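Local coordinates for protein TsrD (Streptomyces laurentii, PDB 5X7L) that is a SnoaL-like polyketide cyclase family protein of the NTF2 clan, built as a curved antiparallel sheet packed against helices and assembled as a pair of subunits, at residues D76-R87 / R101-I112. Residues are numbered along the deposited sequence; the frame is centred on the assembly and turned at random.
Sequences DKAVARMTFSGR and RFSVGLIDIFLI. With IPA (isopropyl alcohol), chain G.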
loop_
_atom_site.group_PDB
_atom_site.type_symbol
_atom_site.label_atom_id
_atom_site.label_comp_id
_atom_site.label_asym_id
_atom_site.label_seq_id
_atom_site.Cartn_x
_atom_site.Cartn_y
_atom_site.Cartn_z
ATOM N N ASP B 76 -17.076 -5.903 4.556
ATOM C CA ASP B 76 -17.250 -4.642 3.832
ATOM C C ASP B 76 -15.928 -4.043 3.344
ATOM O O ASP B 76 -15.853 -2.844 3.083
ATOM C CB ASP B 76 -18.034 -3.626 4.684
ATOM C CG ASP B 76 -17.317 -3.227 5.966
ATOM O OD1 ASP B 76 -16.224 -3.759 6.257
ATOM O OD2 ASP B 76 -17.867 -2.371 6.693
ATOM N N LYS B 77 -14.906 -4.887 3.188
ATOM C CA LYS B 77 -13.600 -4.438 2.710
ATOM C C LYS B 77 -13.161 -5.176 1.451
ATOM O O LYS B 77 -13.327 -6.393 1.338
ATOM C CB LYS B 77 -12.531 -4.622 3.792
ATOM C CG LYS B 77 -12.753 -3.786 5.043
ATOM C CD LYS B 77 -12.436 -2.313 4.821
ATOM C CE LYS B 77 -12.850 -1.466 6.014
ATOM N NZ LYS B 77 -12.176 -1.889 7.272
ATOM N N ALA B 78 -12.590 -4.424 0.516
ATOM C CA ALA B 78 -11.953 -4.989 -0.666
ATOM C C ALA B 78 -10.571 -4.378 -0.811
ATOM O O ALA B 78 -10.426 -3.158 -0.794
ATOM C CB ALA B 78 -12.787 -4.715 -1.906
ATOM N N VAL B 79 -9.560 -5.229 -0.943
ATOM C CA VAL B 79 -8.188 -4.775 -1.117
ATOM C C VAL B 79 -7.710 -5.139 -2.511
ATOM O O VAL B 79 -7.699 -6.313 -2.876
ATOM C CB VAL B 79 -7.240 -5.406 -0.085
ATOM C CG1 VAL B 79 -5.831 -4.860 -0.267
ATOM C CG2 VAL B 79 -7.755 -5.152 1.325
ATOM N N ALA B 80 -7.329 -4.127 -3.287
ATOM C CA ALA B 80 -6.843 -4.327 -4.646
ATOM C C ALA B 80 -5.382 -3.907 -4.745
ATOM O O ALA B 80 -5.052 -2.739 -4.528
ATOM C CB ALA B 80 -7.691 -3.535 -5.632
ATOM N N ARG B 81 -4.510 -4.866 -5.049
ATOM C CA ARG B 81 -3.127 -4.557 -5.383
ATOM C C ARG B 81 -3.045 -4.432 -6.895
ATOM O O ARG B 81 -3.464 -5.340 -7.617
ATOM C CB ARG B 81 -2.172 -5.642 -4.881
ATOM C CG ARG B 81 -0.716 -5.344 -5.210
ATOM C CD ARG B 81 0.258 -6.207 -4.438
ATOM N NE ARG B 81 0.174 -7.625 -4.779
ATOM C CZ ARG B 81 0.798 -8.200 -5.805
ATOM N NH1 ARG B 81 1.548 -7.478 -6.634
ATOM N NH2 ARG B 81 0.669 -9.506 -6.010
HETATM N N MSE B 82 -2.514 -3.309 -7.374
HETATM C CA MSE B 82 -2.554 -2.980 -8.796
HETATM C C MSE B 82 -1.223 -2.459 -9.289
HETATM O O MSE B 82 -0.356 -2.064 -8.500
HETATM C CB MSE B 82 -3.651 -1.941 -9.057
HETATM C CG MSE B 82 -5.045 -2.504 -8.799
HETATM SE SE MSE B 82 -6.452 -1.156 -8.890
HETATM C CE MSE B 82 -6.151 -0.354 -7.142
ATOM N N THR B 83 -1.071 -2.475 -10.611
ATOM C CA THR B 83 0.071 -1.891 -11.298
ATOM C C THR B 83 -0.448 -0.810 -12.243
ATOM O O THR B 83 -1.386 -1.043 -13.007
ATOM C CB THR B 83 0.863 -2.955 -12.081
ATOM O OG1 THR B 83 1.398 -3.912 -11.163
ATOM C CG2 THR B 83 2.012 -2.319 -12.850
ATOM N N PHE B 84 0.178 0.361 -12.182
ATOM C CA PHE B 84 -0.247 1.551 -12.911
ATOM C C PHE B 84 0.909 2.003 -13.793
ATOM O O PHE B 84 2.002 2.280 -13.290
ATOM C CB PHE B 84 -0.634 2.630 -11.898
ATOM C CG PHE B 84 -1.042 3.946 -12.497
ATOM C CD1 PHE B 84 -2.038 4.019 -13.459
ATOM C CD2 PHE B 84 -0.471 5.127 -12.040
ATOM C CE1 PHE B 84 -2.426 5.242 -13.979
ATOM C CE2 PHE B 84 -0.857 6.352 -12.554
ATOM C CZ PHE B 84 -1.833 6.410 -13.526
ATOM N N SER B 85 0.683 2.051 -15.103
ATOM C CA SER B 85 1.755 2.380 -16.039
ATOM C C SER B 85 1.248 3.253 -17.174
ATOM O O SER B 85 0.042 3.378 -17.395
ATOM C CB SER B 85 2.393 1.107 -16.605
ATOM O OG SER B 85 1.467 0.374 -17.387
ATOM N N GLY B 86 2.188 3.840 -17.904
ATOM C CA GLY B 86 1.864 4.704 -19.027
ATOM C C GLY B 86 3.034 5.589 -19.380
ATOM O O GLY B 86 4.161 5.341 -18.949
ATOM N N ARG B 87 2.759 6.619 -20.171
ATOM C CA ARG B 87 3.752 7.627 -20.509
ATOM C C ARG B 87 3.252 8.979 -20.027
ATOM O O ARG B 87 2.133 9.380 -20.345
ATOM C CB ARG B 87 4.021 7.679 -22.015
ATOM C CG ARG B 87 5.172 8.611 -22.365
ATOM C CD ARG B 87 5.489 8.622 -23.849
ATOM N NE ARG B 87 5.963 7.329 -24.337
ATOM C CZ ARG B 87 7.208 6.872 -24.212
ATOM N NH1 ARG B 87 8.142 7.593 -23.597
ATOM N NH2 ARG B 87 7.520 5.680 -24.711
ATOM N N ARG B 101 8.158 6.915 -19.753
ATOM C CA ARG B 101 7.393 5.771 -19.275
ATOM C C ARG B 101 7.509 5.639 -17.765
ATOM O O ARG B 101 8.535 5.979 -17.174
ATOM C CB ARG B 101 7.900 4.469 -19.906
ATOM C CG ARG B 101 7.746 4.352 -21.411
ATOM C CD ARG B 101 6.299 4.131 -21.825
ATOM N NE ARG B 101 5.667 3.019 -21.121
ATOM C CZ ARG B 101 4.382 2.696 -21.235
ATOM N NH1 ARG B 101 3.583 3.385 -22.043
ATOM N NH2 ARG B 101 3.891 1.676 -20.544
ATOM N N PHE B 102 6.460 5.113 -17.151
ATOM C CA PHE B 102 6.501 4.754 -15.741
ATOM C C PHE B 102 5.691 3.488 -15.515
ATOM O O PHE B 102 4.807 3.156 -16.303
ATOM C CB PHE B 102 5.958 5.890 -14.862
ATOM C CG PHE B 102 4.499 6.179 -15.079
ATOM C CD1 PHE B 102 4.096 7.101 -16.035
ATOM C CD2 PHE B 102 3.527 5.519 -14.337
ATOM C CE1 PHE B 102 2.753 7.364 -16.243
ATOM C CE2 PHE B 102 2.183 5.775 -14.545
ATOM C CZ PHE B 102 1.796 6.699 -15.499
ATOM N N SER B 103 6.003 2.789 -14.432
ATOM C CA SER B 103 5.201 1.671 -13.966
ATOM C C SER B 103 5.410 1.575 -12.467
ATOM O O SER B 103 6.540 1.379 -12.013
ATOM C CB SER B 103 5.602 0.368 -14.655
ATOM O OG SER B 103 4.781 -0.695 -14.201
ATOM N N VAL B 104 4.332 1.741 -11.705
ATOM C CA VAL B 104 4.415 1.703 -10.247
ATOM C C VAL B 104 3.298 0.868 -9.649
ATOM O O VAL B 104 2.222 0.720 -10.230
ATOM C CB VAL B 104 4.369 3.117 -9.618
ATOM C CG1 VAL B 104 5.613 3.903 -9.996
ATOM C CG2 VAL B 104 3.104 3.863 -10.024
ATOM N N GLY B 105 3.564 0.339 -8.463
ATOM C CA GLY B 105 2.572 -0.420 -7.732
ATOM C C GLY B 105 1.771 0.452 -6.787
ATOM O O GLY B 105 2.224 1.513 -6.337
ATOM N N LEU B 106 0.562 -0.004 -6.488
ATOM C CA LEU B 106 -0.277 0.636 -5.488
ATOM C C LEU B 106 -1.147 -0.426 -4.840
ATOM O O LEU B 106 -1.362 -1.503 -5.408
ATOM C CB LEU B 106 -1.133 1.743 -6.117
ATOM C CG LEU B 106 -2.131 1.300 -7.197
ATOM C CD1 LEU B 106 -3.407 2.135 -7.167
ATOM C CD2 LEU B 106 -1.522 1.289 -8.593
ATOM N N ILE B 107 -1.619 -0.122 -3.638
ATOM C CA ILE B 107 -2.613 -0.948 -2.970
ATOM C C ILE B 107 -3.715 -0.026 -2.466
ATOM O O ILE B 107 -3.441 0.931 -1.741
ATOM C CB ILE B 107 -2.020 -1.756 -1.799
ATOM C CG1 ILE B 107 -0.881 -2.656 -2.288
ATOM C CG2 ILE B 107 -3.117 -2.574 -1.127
ATOM C CD1 ILE B 107 -0.099 -3.329 -1.177
ATOM N N ASP B 108 -4.952 -0.316 -2.870
ATOM C CA ASP B 108 -6.137 0.400 -2.397
ATOM C C ASP B 108 -6.967 -0.510 -1.510
ATOM O O ASP B 108 -7.232 -1.657 -1.872
ATOM C CB ASP B 108 -7.031 0.840 -3.563
ATOM C CG ASP B 108 -6.433 1.955 -4.397
ATOM O OD1 ASP B 108 -5.345 2.468 -4.071
ATOM O OD2 ASP B 108 -7.076 2.321 -5.400
ATOM N N ILE B 109 -7.389 0.015 -0.363
ATOM C CA ILE B 109 -8.373 -0.649 0.479
ATOM C C ILE B 109 -9.665 0.143 0.374
ATOM O O ILE B 109 -9.690 1.326 0.702
ATOM C CB ILE B 109 -7.921 -0.723 1.948
ATOM C CG1 ILE B 109 -6.586 -1.466 2.052
ATOM C CG2 ILE B 109 -8.996 -1.394 2.797
ATOM C CD1 ILE B 109 -5.988 -1.475 3.439
ATOM N N PHE B 110 -10.728 -0.508 -0.092
ATOM C CA PHE B 110 -12.032 0.127 -0.238
ATOM C C PHE B 110 -12.995 -0.327 0.847
ATOM O O PHE B 110 -13.043 -1.509 1.194
ATOM C CB PHE B 110 -12.661 -0.218 -1.585
ATOM C CG PHE B 110 -11.908 0.299 -2.773
ATOM C CD1 PHE B 110 -11.989 1.636 -3.138
ATOM C CD2 PHE B 110 -11.148 -0.560 -3.554
ATOM C CE1 PHE B 110 -11.311 2.110 -4.249
ATOM C CE2 PHE B 110 -10.465 -0.088 -4.665
ATOM C CZ PHE B 110 -10.550 1.247 -5.013
ATOM N N LEU B 111 -13.768 0.626 1.360
ATOM C CA LEU B 111 -14.912 0.351 2.221
ATOM C C LEU B 111 -16.168 0.261 1.360
ATOM O O LEU B 111 -16.441 1.157 0.562
ATOM C CB LEU B 111 -15.069 1.462 3.261
ATOM C CG LEU B 111 -16.260 1.380 4.221
ATOM C CD1 LEU B 111 -16.134 0.181 5.148
ATOM C CD2 LEU B 111 -16.382 2.676 5.016
ATOM N N ILE B 112 -16.928 -0.816 1.530
ATOM C CA ILE B 112 -18.158 -1.038 0.774
ATOM C C ILE B 112 -19.374 -0.593 1.587
ATOM O O ILE B 112 -19.584 -1.064 2.705
ATOM C CB ILE B 112 -18.304 -2.526 0.383
ATOM C CG1 ILE B 112 -17.097 -2.978 -0.449
ATOM C CG2 ILE B 112 -19.602 -2.762 -0.382
ATOM C CD1 ILE B 112 -16.925 -4.480 -0.518
HETATM C C1 IPA G . -8.870 5.029 -5.348
HETATM C C2 IPA G . -7.712 5.600 -6.154
HETATM C C3 IPA G . -6.840 6.496 -5.283
HETATM O O2 IPA G . -6.916 4.536 -6.665
HETATM O O HOH W 1 -19.716 -0.619 5.458
HETATM O O HOH W 2 1.123 1.236 -20.083
#
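D108 OD2 takes a 2.6 Å hydrogen bond from O2 of an isopropyl alcohol, and the CE methyl of selenomethionine M82 reaches the same oxygen across the strands. M82 CE also packs on L106 CD1 at 3.7 Å; the bend at chi3 (-78°) turns it toward both. Eleven backbone hydrogen bonds join 76-87 to 101-112, antiparallel, from I112 N to D76 O at one end to F102 N to G86 O at the other. F84 and F102 meet obliquely, planes at 59°, with F102 CE2 3.6 Å above the F84 ring near its rim. With F102 CG set between its backbone N and carbonyl carbon (chi1 65°), the ring lies flat over the S85-G86 peptide, G86 N above the ring centre. On the reverse face the R101 guanidinium covers G86 O and R101 NH2 shares a water with S85 OG, while R101 NH1 forms a salt bridge with D63. V79 CG1 meets I107 CG2 at 3.7 Å on this face, where V79 and I107 pack on their counterparts in the second subunit. The pair forms the middle of the four-stranded sheet, flanked by strands 61-74 and 116-124; helix 6-22 packs on A78, A80 and M82, helix 126-132 on F102 and V104.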